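PDB 6V77: putative HpcE protein from Mycolicibacterium smegmatis, which belongs to the fumarylacetoacetate hydrolase family and binds a zinc ion through acidic side chains. Local coordinates for residues B[138-143]-B[217-222]. Residues are numbered along the deposited sequence; the frame is centred on the assembly and turned at random.
Sequences DRAWEF and PVSNLI
The hydroxyl of Ser219 reaches the backbone of the facing turn through a single water: its OG lies 2.8 Å from the water oxygen, and the same water accepts the backbone N-H of Trp141 at 3.2 Å from N. Ser219 OG also comes to 3.4 Å from CD1 of the Trp141 indole, approaching the ring obliquely. The rest of the contact illustrates how a small residue lets a turn settle against a helix. Ala140 directs its methyl at the first turn of the helix, with CB 3.6 Å from Ser219 CA. The same Ala140 CB lies 3.8 Å from Ile222 CG2. The two backbones therefore come close, 5.0 Å between the CA atoms of Ala140 and Ser219. Beside it, Trp141 holds CG anti to its carbonyl carbon (chi1 -85°), which carries the indole across to Val218. There the CG1 methyl sits over one face of the six-membered ring in a CH-pi contact, 15° off the normal, while CB packs closely against CZ2. The indole is further fixed by a hydrogen bond from NE1 to Asp193 OD1. This buried seam packs the connection between antiparallel strands 118-128 and 144-155 against the start of helix 218-226; Val218 also touches Leu124 and Val126 of strand 118-128, and Ile222 touches Met128 of that strand and Val144 of strand 144-155.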
loop_
_atom_site.group_PDB
_atom_site.type_symbol
_atom_site.label_atom_id
_atom_site.label_comp_id
_atom_site.label_asym_id
_atom_site.label_seq_id
_atom_site.Cartn_x
_atom_site.Cartn_y
_atom_site.Cartn_z
ATOM N N ASP B 138 0.939 -21.859 13.167
ATOM C CA ASP B 138 1.714 -22.288 14.327
ATOM C C ASP B 138 3.184 -21.910 14.227
ATOM O O ASP B 138 3.923 -22.129 15.189
ATOM C CB ASP B 138 1.542 -23.799 14.576
ATOM C CG ASP B 138 2.049 -24.675 13.434
ATOM O OD1 ASP B 138 2.572 -24.167 12.428
ATOM O OD2 ASP B 138 1.925 -25.912 13.560
ATOM N N ARG B 139 3.625 -21.338 13.106
ATOM C CA ARG B 139 4.984 -20.831 12.965
ATOM C C ARG B 139 5.042 -19.316 12.816
ATOM O O ARG B 139 6.132 -18.771 12.624
ATOM C CB ARG B 139 5.676 -21.476 11.752
ATOM C CG ARG B 139 5.691 -23.011 11.766
ATOM C CD ARG B 139 6.830 -23.561 12.609
ATOM N NE ARG B 139 8.115 -23.437 11.926
ATOM C CZ ARG B 139 9.288 -23.769 12.459
ATOM N NH1 ARG B 139 9.355 -24.248 13.695
ATOM N NH2 ARG B 139 10.399 -23.615 11.754
ATOM N N ALA B 140 3.909 -18.615 12.895
ATOM C CA ALA B 140 3.876 -17.246 12.376
ATOM C C ALA B 140 4.797 -16.305 13.148
ATOM O O ALA B 140 5.390 -15.396 12.556
ATOM C CB ALA B 140 2.444 -16.708 12.382
ATOM N N TRP B 141 4.904 -16.465 14.471
ATOM C CA TRP B 141 5.744 -15.525 15.218
ATOM C C TRP B 141 7.201 -15.634 14.799
ATOM O O TRP B 141 7.950 -14.660 14.909
ATOM C CB TRP B 141 5.628 -15.751 16.726
ATOM C CG TRP B 141 4.458 -15.048 17.398
ATOM C CD1 TRP B 141 3.372 -15.650 17.971
ATOM C CD2 TRP B 141 4.284 -13.631 17.602
ATOM N NE1 TRP B 141 2.525 -14.696 18.499
ATOM C CE2 TRP B 141 3.061 -13.453 18.290
ATOM C CE3 TRP B 141 5.039 -12.500 17.272
ATOM C CZ2 TRP B 141 2.586 -12.183 18.674
ATOM C CZ3 TRP B 141 4.564 -11.251 17.636
ATOM C CH2 TRP B 141 3.348 -11.101 18.335
ATOM N N GLU B 142 7.619 -16.806 14.309
ATOM C CA GLU B 142 8.989 -16.949 13.829
ATOM C C GLU B 142 9.248 -16.115 12.576
ATOM O O GLU B 142 10.415 -15.907 12.216
ATOM C CB GLU B 142 9.291 -18.419 13.566
ATOM C CG GLU B 142 9.140 -19.265 14.825
ATOM C CD GLU B 142 9.312 -20.736 14.547
ATOM O OE1 GLU B 142 10.238 -21.085 13.786
ATOM O OE2 GLU B 142 8.511 -21.535 15.070
ATOM N N PHE B 143 8.195 -15.653 11.896
ATOM C CA PHE B 143 8.336 -14.777 10.738
ATOM C C PHE B 143 8.320 -13.299 11.115
ATOM O O PHE B 143 8.418 -12.447 10.224
ATOM C CB PHE B 143 7.217 -15.041 9.719
ATOM C CG PHE B 143 7.368 -16.338 8.971
ATOM C CD1 PHE B 143 7.581 -16.341 7.599
ATOM C CD2 PHE B 143 7.302 -17.553 9.641
ATOM C CE1 PHE B 143 7.731 -17.540 6.907
ATOM C CE2 PHE B 143 7.463 -18.760 8.960
ATOM C CZ PHE B 143 7.675 -18.755 7.593
ATOM N N PRO B 217 -5.704 -13.347 16.573
ATOM C CA PRO B 217 -4.372 -13.046 17.107
ATOM C C PRO B 217 -3.363 -12.833 15.996
ATOM O O PRO B 217 -3.621 -13.107 14.825
ATOM C CB PRO B 217 -4.031 -14.288 17.933
ATOM C CG PRO B 217 -5.357 -14.828 18.341
ATOM C CD PRO B 217 -6.257 -14.584 17.147
ATOM N N VAL B 218 -2.184 -12.346 16.397
ATOM C CA VAL B 218 -1.128 -12.024 15.436
ATOM C C VAL B 218 -0.864 -13.200 14.502
ATOM O O VAL B 218 -0.789 -13.035 13.278
ATOM C CB VAL B 218 0.155 -11.595 16.175
ATOM C CG1 VAL B 218 1.333 -11.535 15.206
ATOM C CG2 VAL B 218 -0.052 -10.219 16.842
ATOM N N SER B 219 -0.755 -14.412 15.059
ATOM C CA SER B 219 -0.429 -15.565 14.218
ATOM C C SER B 219 -1.525 -15.822 13.202
ATOM O O SER B 219 -1.255 -16.203 12.060
ATOM C CB SER B 219 -0.219 -16.816 15.077
ATOM O OG SER B 219 0.934 -16.685 15.879
ATOM N N ASN B 220 -2.776 -15.655 13.619
ATOM C CA ASN B 220 -3.888 -15.880 12.708
ATOM C C ASN B 220 -3.907 -14.830 11.607
ATOM O O ASN B 220 -4.171 -15.149 10.444
ATOM C CB ASN B 220 -5.201 -15.874 13.490
ATOM C CG ASN B 220 -6.401 -16.117 12.605
ATOM O OD1 ASN B 220 -6.986 -15.181 12.072
ATOM N ND2 ASN B 220 -6.760 -17.383 12.423
ATOM N N LEU B 221 -3.644 -13.569 11.959
ATOM C CA LEU B 221 -3.555 -12.515 10.953
ATOM C C LEU B 221 -2.507 -12.842 9.891
ATOM O O LEU B 221 -2.757 -12.705 8.692
ATOM C CB LEU B 221 -3.217 -11.186 11.620
ATOM C CG LEU B 221 -4.290 -10.574 12.525
ATOM C CD1 LEU B 221 -3.717 -9.319 13.192
ATOM C CD2 LEU B 221 -5.582 -10.250 11.732
ATOM N N ILE B 222 -1.310 -13.239 10.324
ATOM C CA ILE B 222 -0.232 -13.528 9.376
ATOM C C ILE B 222 -0.625 -14.679 8.462
ATOM O O ILE B 222 -0.487 -14.596 7.233
ATOM C CB ILE B 222 1.072 -13.810 10.139
ATOM C CG1 ILE B 222 1.605 -12.492 10.737
ATOM C CG2 ILE B 222 2.085 -14.525 9.245
ATOM C CD1 ILE B 222 2.666 -12.716 11.832
HETATM O O HOH W 1 2.932 -18.619 15.862
#